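PDB 5IVU: cofilin from Streptomyces griseoflavus, which probably binds actin, as do other members of the ADF/cofilin family of actin-binding proteins. Local coordinates for residues E15-L20 against R111-I116. Sequence-based numbering, arbitrary orientation.
Sequences ETYQQL and RALTGI
Leu113, on the chain leading out of helix 96-112, lays its methyl CD2 over one face of the Tyr17 ring in a CH-pi contact, 3.9 Å from the ring centroid and 30° off the normal. The methyl sits toward the inner end of the ring, 3.4 Å from Tyr17 CG, while Leu113 CB lies above the rim near CE2. With CG anti to the backbone N (chi1 174°), the Tyr17 phenol points off the helix and across to the loop. At Thr114 the backbone takes over: Tyr17 OH donates a hydrogen bond of 2.7 Å to Thr114 O, which lies at the ring edge, near its plane. The hydroxyl approaches from above the carbonyl plane, with a C=O...O angle of 132°. Thr114 OG1 turns instead to Lys21 NZ, a second polar link to helix 11-21. Past Gly115, whose positive phi suits a glycine, Ile116 brings CD1 obliquely to within 3.4 Å of Tyr17 OH and 3.9 Å of Tyr17 CE1. A phenylalanine in place of Tyr17 would probably leave Thr114 O without the hydroxyl that grips it. Tyr17, Leu113 and Ile116 also pack on Val67 of strand 64-72. The contact thus lies against one face of the central mixed sheet and ties helix 11-21 to the link between helix 96-112 and edge strand 118-122, in the ADF-homology fold.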
loop_
_atom_site.group_PDB
_atom_site.type_symbol
_atom_site.label_atom_id
_atom_site.label_comp_id
_atom_site.label_asym_id
_atom_site.label_seq_id
_atom_site.Cartn_x
_atom_site.Cartn_y
_atom_site.Cartn_z
ATOM N N GLU A 15 7.830 8.109 -8.437
ATOM C CA GLU A 15 9.231 8.368 -8.074
ATOM C C GLU A 15 9.646 7.627 -6.818
ATOM O O GLU A 15 10.671 6.952 -6.818
ATOM C CB GLU A 15 9.492 9.867 -7.868
ATOM C CG GLU A 15 9.568 10.683 -9.154
ATOM C CD GLU A 15 9.674 12.186 -8.910
ATOM O OE1 GLU A 15 9.976 12.611 -7.770
ATOM O OE2 GLU A 15 9.450 12.951 -9.867
ATOM N N THR A 16 8.846 7.758 -5.759
ATOM C CA THR A 16 9.137 7.102 -4.477
ATOM C C THR A 16 9.044 5.583 -4.598
ATOM O O THR A 16 9.798 4.856 -3.953
ATOM C CB THR A 16 8.193 7.579 -3.355
ATOM O OG1 THR A 16 8.092 9.001 -3.388
ATOM C CG2 THR A 16 8.714 7.171 -1.987
ATOM N N TYR A 17 8.092 5.115 -5.394
ATOM C CA TYR A 17 7.937 3.694 -5.683
ATOM C C TYR A 17 9.155 3.161 -6.427
ATOM O O TYR A 17 9.639 2.069 -6.105
ATOM C CB TYR A 17 6.664 3.441 -6.493
ATOM C CG TYR A 17 6.525 2.008 -6.954
ATOM C CD1 TYR A 17 6.356 0.963 -6.034
ATOM C CD2 TYR A 17 6.556 1.685 -8.314
ATOM C CE1 TYR A 17 6.224 -0.354 -6.463
ATOM C CE2 TYR A 17 6.415 0.371 -8.741
ATOM C CZ TYR A 17 6.253 -0.638 -7.809
ATOM O OH TYR A 17 6.121 -1.935 -8.212
ATOM N N GLN A 18 9.640 3.920 -7.416
ATOM C CA GLN A 18 10.865 3.554 -8.117
ATOM C C GLN A 18 12.042 3.504 -7.152
ATOM O O GLN A 18 12.865 2.599 -7.249
ATOM C CB GLN A 18 11.170 4.494 -9.287
ATOM C CG GLN A 18 10.231 4.372 -10.461
ATOM C CD GLN A 18 10.481 5.402 -11.565
ATOM O OE1 GLN A 18 10.960 6.516 -11.325
ATOM N NE2 GLN A 18 10.162 5.024 -12.789
ATOM N N GLN A 19 12.096 4.432 -6.199
ATOM C CA GLN A 19 13.123 4.408 -5.149
ATOM C C GLN A 19 13.019 3.154 -4.252
ATOM O O GLN A 19 14.028 2.508 -3.946
ATOM C CB GLN A 19 13.042 5.672 -4.297
ATOM C CG GLN A 19 14.283 5.925 -3.452
ATOM C CD GLN A 19 14.048 6.918 -2.320
ATOM O OE1 GLN A 19 14.805 6.943 -1.341
ATOM N NE2 GLN A 19 12.990 7.731 -2.439
ATOM N N LEU A 20 11.800 2.802 -3.848
ATOM C CA LEU A 20 11.561 1.548 -3.140
ATOM C C LEU A 20 12.048 0.361 -3.972
ATOM O O LEU A 20 12.701 -0.539 -3.455
ATOM C CB LEU A 20 10.070 1.390 -2.771
ATOM C CG LEU A 20 9.620 0.093 -2.046
ATOM C CD1 LEU A 20 8.560 0.359 -0.982
ATOM C CD2 LEU A 20 9.097 -0.958 -3.013
ATOM N N ARG A 111 -2.322 1.210 -11.752
ATOM C CA ARG A 111 -1.814 1.138 -13.135
ATOM C C ARG A 111 -0.424 1.793 -13.294
ATOM O O ARG A 111 0.399 1.326 -14.084
ATOM C CB ARG A 111 -2.814 1.779 -14.108
ATOM C CG ARG A 111 -2.694 1.302 -15.547
ATOM C CD ARG A 111 -3.667 2.043 -16.457
ATOM N NE ARG A 111 -3.218 3.414 -16.707
ATOM C CZ ARG A 111 -2.574 3.856 -17.796
ATOM N NH1 ARG A 111 -2.279 3.056 -18.824
ATOM N NH2 ARG A 111 -2.221 5.140 -17.859
ATOM N N ALA A 112 -0.174 2.858 -12.533
ATOM C CA ALA A 112 1.093 3.586 -12.586
ATOM C C ALA A 112 2.279 2.855 -11.947
ATOM O O ALA A 112 3.424 3.162 -12.271
ATOM C CB ALA A 112 0.928 4.948 -11.941
ATOM N N LEU A 113 2.018 1.900 -11.053
ATOM C CA LEU A 113 3.082 1.143 -10.388
ATOM C C LEU A 113 3.415 -0.151 -11.163
ATOM O O LEU A 113 2.622 -1.097 -11.200
ATOM C CB LEU A 113 2.690 0.820 -8.943
ATOM C CG LEU A 113 2.202 1.993 -8.082
ATOM C CD1 LEU A 113 1.533 1.476 -6.817
ATOM C CD2 LEU A 113 3.310 2.966 -7.717
ATOM N N THR A 114 4.601 -0.188 -11.759
ATOM C CA THR A 114 5.017 -1.304 -12.613
ATOM C C THR A 114 5.667 -2.389 -11.764
ATOM O O THR A 114 6.448 -2.093 -10.861
ATOM C CB THR A 114 6.029 -0.836 -13.693
ATOM O OG1 THR A 114 7.123 -0.151 -13.080
ATOM C CG2 THR A 114 5.363 0.104 -14.705
ATOM N N GLY A 115 5.352 -3.644 -12.066
ATOM C CA GLY A 115 6.017 -4.790 -11.439
ATOM C C GLY A 115 5.494 -5.213 -10.079
ATOM O O GLY A 115 6.210 -5.877 -9.325
ATOM N N ILE A 116 4.250 -4.849 -9.766
ATOM C CA ILE A 116 3.588 -5.343 -8.551
ATOM C C ILE A 116 3.344 -6.844 -8.731
ATOM O O ILE A 116 2.803 -7.264 -9.750
ATOM C CB ILE A 116 2.247 -4.625 -8.291
ATOM C CG1 ILE A 116 2.459 -3.133 -7.961
ATOM C CG2 ILE A 116 1.455 -5.319 -7.189
ATOM C CD1 ILE A 116 3.196 -2.829 -6.673
#